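PDB 3PPT: ReP1-NCXSQ from Loligo pealei, which binds and may transport fatty acids such as palmitoleate, also binds phosphoinositides and phosphatidic acid, and when phosphorylated stimulates the squid optic nerve sodium/calcium exchanger. Local coordinates for residues M20-V25 with N119-T124; T60-T65 with F70-G75. One frame throughout, in Å; residues are numbered along the deposited sequence. Where two conformers were deposited one is given.

Overall arrangement
From the N terminus, the chain lays down strand 6-14 and enters helix 16-23, whose end, in segment 20-25, takes part in interaction 1. Its partner, segment 119-124, comes some 94 residues later at the start of strand 121-130, so this contact closes a long loop holding helix 27-35 and most of the barrel. Interaction 2 lies wholly within that span: strand 59-65 is followed by a four-residue connection and strand 70-73, a short local closure. The two contacts therefore nest without crossing. Interaction 1 joins the helical lid to the barrel; interaction 2 brings together the two outermost strands of the sheet. Their centres are about 19 Å apart, and they do not touch.

Interaction 1 of 2, residues M20-V25 with N119-T124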
ATOM      1  N   MET A  20       5.804   7.241  -8.237  1.00 10.55           N
ATOM      2  CA  MET A  20       7.074   6.534  -8.311  1.00 11.07           C
ATOM      3  C   MET A  20       8.248   7.456  -8.656  1.00 11.49           C
ATOM      4  O   MET A  20       9.322   7.308  -8.087  1.00 11.74           O
ATOM      5  CB  MET A  20       6.991   5.379  -9.304  1.00 11.48           C
ATOM      6  CG  MET A  20       6.129   4.220  -8.796  1.00 11.71           C
ATOM      7  SD  MET A  20       6.276   2.770  -9.841  1.00 11.45           S
ATOM      8  CE  MET A  20       5.393   3.322 -11.304  1.00 11.80           C
ATOM      9  N   LYS A  21       8.052   8.403  -9.572  1.00 11.52           N
ATOM     10  CA  LYS A  21       9.113   9.361  -9.884  1.00 13.30           C
ATOM     11  C   LYS A  21       9.497  10.166  -8.646  1.00 13.56           C
ATOM     12  O   LYS A  21      10.675  10.396  -8.397  1.00 15.02           O
ATOM     13  CB  LYS A  21       8.701  10.291 -11.022  1.00 14.48           C
ATOM     14  CG  LYS A  21       8.687   9.611 -12.384  1.00 15.20           C
ATOM     15  CD  LYS A  21       8.270  10.577 -13.482  1.00 18.29           C
ATOM     16  CE  LYS A  21       8.262   9.882 -14.828  1.00 21.16           C
ATOM     17  NZ  LYS A  21       7.800  10.792 -15.910  1.00 23.20           N
ATOM     18  N   ALA A  22       8.506  10.552  -7.847  1.00 13.32           N
ATOM     19  CA  ALA A  22       8.752  11.384  -6.674  1.00 13.77           C
ATOM     20  C   ALA A  22       9.558  10.633  -5.619  1.00 14.27           C
ATOM     21  O   ALA A  22      10.334  11.246  -4.891  1.00 16.62           O
ATOM     22  CB  ALA A  22       7.451  11.889  -6.092  1.00 14.66           C
ATOM     23  N   VAL A  23       9.400   9.312  -5.541  1.00 13.09           N
ATOM     24  CA  VAL A  23      10.174   8.551  -4.558  1.00 13.55           C
ATOM     25  C   VAL A  23      11.474   7.999  -5.144  1.00 14.95           C
ATOM     26  O   VAL A  23      12.261   7.383  -4.433  1.00 17.03           O
ATOM     27  CB  VAL A  23       9.358   7.434  -3.845  1.00 14.04           C
ATOM     28  CG1 VAL A  23       8.112   8.017  -3.201  1.00 15.08           C
ATOM     29  CG2 VAL A  23       8.998   6.301  -4.805  1.00 14.78           C
ATOM     30  N   GLY A  24      11.702   8.229  -6.435  1.00 13.50           N
ATOM     31  CA  GLY A  24      12.989   7.919  -7.039  1.00 13.91           C
ATOM     32  C   GLY A  24      13.097   6.585  -7.759  1.00 13.47           C
ATOM     33  O   GLY A  24      14.207   6.111  -8.012  1.00 15.23           O
ATOM     34  N   VAL A  25      11.968   5.970  -8.107  1.00 12.86           N
ATOM     35  CA  VAL A  25      12.006   4.685  -8.810  1.00 12.86           C
ATOM     36  C   VAL A  25      12.590   4.862 -10.210  1.00 13.18           C
ATOM     37  O   VAL A  25      12.237   5.796 -10.924  1.00 13.91           O
ATOM     38  CB  VAL A  25      10.606   4.037  -8.898  1.00 12.22           C
ATOM     39  CG1 VAL A  25      10.694   2.661  -9.528  1.00 13.03           C
ATOM     40  CG2 VAL A  25       9.972   3.960  -7.505  1.00 13.26           C
ATOM     41  N   ASN A 119       5.145  14.365  -1.169  1.00 17.47           N
ATOM     42  CA  ASN A 119       5.314  15.751  -1.562  1.00 20.00           C
ATOM     43  C   ASN A 119       3.980  16.292  -2.058  1.00 20.46           C
ATOM     44  O   ASN A 119       2.986  16.219  -1.343  1.00 20.51           O
ATOM     45  CB  ASN A 119       6.419  15.869  -2.612  1.00 22.48           C
ATOM     46  CG  ASN A 119       7.764  15.405  -2.086  1.00 25.76           C
ATOM     47  OD1 ASN A 119       8.048  15.528  -0.894  1.00 26.39           O
ATOM     48  ND2 ASN A 119       8.596  14.860  -2.968  1.00 27.49           N
ATOM     49  N   ASP A 120       3.933  16.766  -3.298  1.00 21.40           N
ATOM     50  CA  ASP A 120       2.688  17.300  -3.839  1.00 21.61           C
ATOM     51  C   ASP A 120       1.919  16.344  -4.741  1.00 21.48           C
ATOM     52  O   ASP A 120       0.966  16.748  -5.406  1.00 22.46           O
ATOM     53  CB  ASP A 120       2.974  18.591  -4.590  1.00 23.34           C
ATOM     54  CG  ASP A 120       3.615  19.617  -3.715  0.70 24.38           C
ATOM     55  OD1 ASP A 120       2.940  20.069  -2.766  0.70 25.53           O
ATOM     56  OD2 ASP A 120       4.790  19.951  -3.963  0.70 24.86           O
ATOM     57  N   VAL A 121       2.331  15.084  -4.759  1.00 18.82           N
ATOM     58  CA  VAL A 121       1.726  14.095  -5.632  1.00 18.50           C
ATOM     59  C   VAL A 121       0.691  13.293  -4.856  1.00 16.45           C
ATOM     60  O   VAL A 121       0.933  12.888  -3.714  1.00 16.08           O
ATOM     61  CB  VAL A 121       2.789  13.131  -6.190  1.00 21.21           C
ATOM     62  CG1 VAL A 121       2.129  11.960  -6.913  1.00 21.87           C
ATOM     63  CG2 VAL A 121       3.737  13.868  -7.111  1.00 23.15           C
ATOM     64  N   VAL A 122      -0.466  13.086  -5.475  1.00 16.01           N
ATOM     65  CA  VAL A 122      -1.475  12.187  -4.934  1.00 15.97           C
ATOM     66  C   VAL A 122      -1.785  11.131  -5.976  1.00 15.37           C
ATOM     67  O   VAL A 122      -2.040  11.449  -7.141  1.00 17.41           O
ATOM     68  CB  VAL A 122      -2.775  12.921  -4.550  1.00 17.90           C
ATOM     69  CG1 VAL A 122      -3.763  11.947  -3.921  1.00 18.61           C
ATOM     70  CG2 VAL A 122      -2.480  14.087  -3.605  1.00 18.77           C
ATOM     71  N   CYS A 123      -1.730   9.872  -5.556  1.00 12.94           N
ATOM     72  CA  CYS A 123      -2.025   8.753  -6.437  1.00 11.41           C
ATOM     73  C   CYS A 123      -3.176   7.968  -5.833  1.00 11.40           C
ATOM     74  O   CYS A 123      -3.203   7.737  -4.623  1.00 11.92           O
ATOM     75  CB  CYS A 123      -0.778   7.874  -6.594  1.00 12.28           C
ATOM     76  SG  CYS A 123      -1.079   6.189  -7.195  1.00 12.20           S
ATOM     77  N   THR A 124      -4.126   7.570  -6.671  1.00 11.40           N
ATOM     78  CA  THR A 124      -5.274   6.798  -6.203  1.00 12.18           C
ATOM     79  C   THR A 124      -5.304   5.465  -6.913  1.00 12.17           C
ATOM     80  O   THR A 124      -5.333   5.413  -8.139  1.00 13.68           O
ATOM     81  CB  THR A 124      -6.605   7.530  -6.463  1.00 14.82           C
ATOM     82  OG1 THR A 124      -6.605   8.769  -5.751  1.00 17.19           O
ATOM     83  CG2 THR A 124      -7.801   6.696  -5.989  1.00 16.96           C
TER
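Ala22 meets Val121 and Asn119 in a small surface contact of 95 Å². Along 20-25, Met20 comes first and sets off away from 119-124; its side chain touches the bound palmitoleic acid and Arg30, Ala33 and Asn34 of helix 27-35. Lys21 follows on the solvent side, making a long, weak ion pair with Asp17. Ala22 then carries the contact: its CB lies 4.3 Å from Val121 CG2, methyl against methyl, and 4.5 Å from Asn119 ND2. Asn119 and Asp120 form the tight turn between strands 111-118 and 121-130, with backbone angles consistent with type II'. The Asn119 amide reaches beside the end of the helix, but Asn119 ND2 and Ala22 O are 4.4 Å apart, too far to bond. This is the place where the helix-turn-helix lid of a fatty-acid-binding protein rests on the mouth of its beta-barrel, and Val121 is also covered there by Tyr19 of the same helix. Val23 packs on Val118, Asp76 and Arg78. Gly24, at positive phi (97°), ends the helix in a Schellman motif: Val25 N bonds to Met20 O (3.0 Å), and Gly24 N to Lys21 O (3.1 Å). Val25, turning onto Asp76, leads the chain on to helix 27-35.

Interaction 2 of 2, residues T60-T65 with F70-G75; sequences TDISFT and FDETTG. With PAM (palmitoleic acid), chain B.
Phe64 and Phe70 make the aromatic part of the contact. Phe64 CB sits over one face of the Phe70 ring, 3.7 Å from its centroid, as a CH-pi contact. The two rings are nearly parallel, at 9°, but slid so far apart that they barely overlap. Phe70 CG lies between its backbone N and carbonyl carbon (chi1 67°), which swings the ring across to strand 60-65. Cut back to an alanine, Phe70 would no longer offer its ring face, and Phe64 CB and Ile62 CB would probably lose the surface they pack on. Among aliphatic contacts, Ile62 CB is 4.3 Å from Phe70 CE1, while Ile62 CG2 lies 4.0 Å from Glu72 CG. The Glu72 carboxylate is held elsewhere, OE1 accepting from Gln93 and Gln95 and bonding Thr82. Thr60 CG2 presses tightly on Gly75 CA (3.4 Å), and Gly75 C is 3.7 Å from C11 of the palmitoleic acid. The strands run antiparallel at 172°, yet their axes come no closer than 8.2 Å and side chains replace backbone bonding, the gap between the fourth and fifth strands that marks the fatty-acid-binding protein barrel.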
ATOM      1  N   THR A  60       6.140  -7.848  -1.623  1.00 11.25           N
ATOM      2  CA  THR A  60       6.473  -7.272  -0.331  1.00 11.46           C
ATOM      3  C   THR A  60       5.587  -7.879   0.739  1.00 11.52           C
ATOM      4  O   THR A  60       4.432  -8.235   0.489  1.00 11.41           O
ATOM      5  CB  THR A  60       6.293  -5.743  -0.301  1.00 11.69           C
ATOM      6  OG1 THR A  60       4.939  -5.405  -0.631  1.00 11.07           O
ATOM      7  CG2 THR A  60       7.241  -5.088  -1.276  1.00 13.40           C
ATOM      8  N   ASP A  61       6.151  -7.989   1.933  1.00 13.16           N
ATOM      9  CA  ASP A  61       5.435  -8.472   3.094  1.00 14.72           C
ATOM     10  C   ASP A  61       5.751  -7.568   4.253  1.00 15.29           C
ATOM     11  O   ASP A  61       6.923  -7.292   4.536  1.00 18.72           O
ATOM     12  CB  ASP A  61       5.895  -9.879   3.454  0.67 15.78           C
ATOM     13  CG  ASP A  61       5.428 -10.896   2.474  0.67 18.02           C
ATOM     14  OD1 ASP A  61       4.229 -11.233   2.517  0.67 19.46           O
ATOM     15  OD2 ASP A  61       6.257 -11.359   1.664  0.67 18.93           O
ATOM     16  N   ILE A  62       4.718  -7.109   4.940  1.00 13.54           N
ATOM     17  CA  ILE A  62       4.941  -6.412   6.186  1.00 13.49           C
ATOM     18  C   ILE A  62       3.997  -6.946   7.246  1.00 12.63           C
ATOM     19  O   ILE A  62       2.885  -7.402   6.946  1.00 12.66           O
ATOM     20  CB  ILE A  62       4.775  -4.881   6.054  1.00 15.37           C
ATOM     21  CG1 ILE A  62       3.352  -4.514   5.627  1.00 14.30           C
ATOM     22  CG2 ILE A  62       5.811  -4.294   5.099  1.00 16.99           C
ATOM     23  CD1 ILE A  62       3.091  -3.018   5.602  1.00 15.32           C
ATOM     24  N   SER A  63       4.453  -6.920   8.491  0.68 12.37           N
ATOM     25  CA  SER A  63       3.582  -7.221   9.617  0.68 12.12           C
ATOM     26  C   SER A  63       3.883  -6.220  10.715  0.68 11.65           C
ATOM     27  O   SER A  63       5.030  -5.806  10.894  0.68 13.04           O
ATOM     28  CB  SER A  63       3.709  -8.676  10.101  0.68 12.60           C
ATOM     29  OG  SER A  63       5.024  -9.005  10.502  0.68 13.98           O
ATOM     30  N   PHE A  64       2.839  -5.801  11.417  1.00 12.02           N
ATOM     31  CA  PHE A  64       2.960  -4.711  12.366  1.00 12.67           C
ATOM     32  C   PHE A  64       1.852  -4.730  13.385  1.00 13.47           C
ATOM     33  O   PHE A  64       0.846  -5.413  13.226  1.00 14.23           O
ATOM     34  CB  PHE A  64       2.974  -3.352  11.633  1.00 12.72           C
ATOM     35  CG  PHE A  64       1.797  -3.133  10.702  1.00 12.24           C
ATOM     36  CD1 PHE A  64       0.623  -2.547  11.168  1.00 12.99           C
ATOM     37  CD2 PHE A  64       1.868  -3.512   9.366  1.00 12.47           C
ATOM     38  CE1 PHE A  64      -0.447  -2.332  10.321  1.00 13.33           C
ATOM     39  CE2 PHE A  64       0.792  -3.303   8.509  1.00 12.59           C
ATOM     40  CZ  PHE A  64      -0.367  -2.715   8.985  1.00 13.28           C
ATOM     41  N   THR A  65       2.070  -3.963  14.442  1.00 14.05           N
ATOM     42  CA  THR A  65       1.068  -3.702  15.456  1.00 15.26           C
ATOM     43  C   THR A  65       0.636  -2.256  15.281  1.00 14.39           C
ATOM     44  O   THR A  65       1.481  -1.374  15.143  1.00 14.25           O
ATOM     45  CB  THR A  65       1.668  -3.867  16.866  1.00 17.30           C
ATOM     46  OG1 THR A  65       2.238  -5.177  16.992  1.00 19.18           O
ATOM     47  CG2 THR A  65       0.599  -3.656  17.939  1.00 19.22           C
ATOM     48  N   PHE A  70       7.857   0.702  13.079  1.00 14.46           N
ATOM     49  CA  PHE A  70       8.644  -0.451  12.647  1.00 15.41           C
ATOM     50  C   PHE A  70       9.462  -0.146  11.395  1.00 15.95           C
ATOM     51  O   PHE A  70       9.149   0.781  10.652  1.00 16.01           O
ATOM     52  CB  PHE A  70       7.748  -1.685  12.437  1.00 15.65           C
ATOM     53  CG  PHE A  70       6.771  -1.554  11.289  1.00 14.69           C
ATOM     54  CD1 PHE A  70       7.021  -2.172  10.073  1.00 15.87           C
ATOM     55  CD2 PHE A  70       5.599  -0.831  11.435  1.00 14.78           C
ATOM     56  CE1 PHE A  70       6.121  -2.058   9.016  1.00 15.91           C
ATOM     57  CE2 PHE A  70       4.700  -0.706  10.381  1.00 15.00           C
ATOM     58  CZ  PHE A  70       4.961  -1.322   9.173  1.00 15.45           C
ATOM     59  N   ASP A  71      10.520  -0.921  11.173  1.00 17.03           N
ATOM     60  CA  ASP A  71      11.333  -0.776   9.969  1.00 17.83           C
ATOM     61  C   ASP A  71      10.657  -1.426   8.775  1.00 16.83           C
ATOM     62  O   ASP A  71      10.243  -2.582   8.846  1.00 18.19           O
ATOM     63  CB  ASP A  71      12.702  -1.430  10.169  1.00 21.11           C
ATOM     64  CG  ASP A  71      13.516  -0.750  11.236  1.00 25.34           C
ATOM     65  OD1 ASP A  71      13.493   0.491  11.282  1.00 25.47           O
ATOM     66  OD2 ASP A  71      14.175  -1.458  12.023  1.00 28.42           O
ATOM     67  N   GLU A  72      10.558  -0.682   7.681  1.00 15.57           N
ATOM     68  CA  GLU A  72       9.988  -1.198   6.444  1.00 14.32           C
ATOM     69  C   GLU A  72      10.960  -0.963   5.292  1.00 14.26           C
ATOM     70  O   GLU A  72      11.628   0.066   5.230  1.00 16.01           O
ATOM     71  CB  GLU A  72       8.628  -0.520   6.146  1.00 14.13           C
ATOM     72  CG  GLU A  72       7.971  -0.961   4.831  1.00 13.46           C
ATOM     73  CD  GLU A  72       6.640  -0.267   4.505  1.00 13.48           C
ATOM     74  OE1 GLU A  72       6.182   0.615   5.262  1.00 13.75           O
ATOM     75  OE2 GLU A  72       6.048  -0.614   3.463  1.00 14.15           O
ATOM     76  N   THR A  73      11.050  -1.941   4.397  0.74 14.63           N
ATOM     77  CA  THR A  73      11.726  -1.738   3.131  0.74 15.18           C
ATOM     78  C   THR A  73      10.665  -1.810   2.048  0.74 14.16           C
ATOM     79  O   THR A  73       9.953  -2.807   1.928  0.74 14.50           O
ATOM     80  CB  THR A  73      12.826  -2.783   2.883  0.74 16.73           C
ATOM     81  OG1 THR A  73      13.754  -2.757   3.975  0.74 16.78           O
ATOM     82  CG2 THR A  73      13.573  -2.469   1.591  0.74 17.70           C
ATOM     83  N   THR A  74      10.537  -0.741   1.272  1.00 12.98           N
ATOM     84  CA  THR A  74       9.497  -0.686   0.253  1.00 12.38           C
ATOM     85  C   THR A  74       9.826  -1.591  -0.930  1.00 12.35           C
ATOM     86  O   THR A  74      10.959  -2.067  -1.066  1.00 13.37           O
ATOM     87  CB  THR A  74       9.283   0.745  -0.250  1.00 12.42           C
ATOM     88  OG1 THR A  74      10.456   1.188  -0.941  1.00 12.73           O
ATOM     89  CG2 THR A  74       8.983   1.680   0.911  1.00 13.92           C
ATOM     90  N   GLY A  75       8.841  -1.802  -1.800  1.00 12.15           N
ATOM     91  CA  GLY A  75       9.026  -2.666  -2.951  1.00 12.73           C
ATOM     92  C   GLY A  75      10.161  -2.243  -3.856  1.00 12.89           C
ATOM     93  O   GLY A  75      10.823  -3.085  -4.459  1.00 13.80           O
TER
HETATM   94  C1  PAM B 500       0.094  -0.646  -4.487  0.84 11.82           C
HETATM   95  O1  PAM B 500       0.081  -1.418  -3.495  0.84 12.15           O
HETATM   96  O2  PAM B 500      -0.795  -0.700  -5.371  0.84 11.73           O
HETATM   97  C2  PAM B 500       1.196   0.389  -4.641  0.84 13.31           C
HETATM   98  C3  PAM B 500       2.353   0.203  -3.670  0.84 14.01           C
HETATM   99  C4  PAM B 500       3.449   1.236  -3.926  0.84 14.65           C
HETATM  100  C5  PAM B 500       4.669   0.943  -3.053  0.84 14.94           C
HETATM  101  C6  PAM B 500       5.813   1.941  -3.207  0.84 15.25           C
HETATM  102  C7  PAM B 500       6.296   2.061  -4.646  1.00 16.75           C
HETATM  103  C8  PAM B 500       6.829   0.731  -5.162  1.00 18.51           C
HETATM  104  C9  PAM B 500       7.264   0.878  -6.598  1.00 19.64           C
HETATM  105  C10 PAM B 500       7.758  -0.149  -7.295  0.84 20.46           C
HETATM  106  C11 PAM B 500       7.912  -1.529  -6.702  0.84 22.76           C
HETATM  107  C12 PAM B 500       7.086  -2.516  -7.513  0.84 24.76           C
HETATM  108  C13 PAM B 500       5.834  -2.954  -6.772  0.84 26.38           C
HETATM  109  C14 PAM B 500       6.184  -3.907  -5.637  0.84 26.53           C
HETATM  110  C15 PAM B 500       4.913  -4.429  -4.983  0.84 26.10           C
HETATM  111  C16 PAM B 500       5.023  -5.903  -4.680  0.84 25.12           C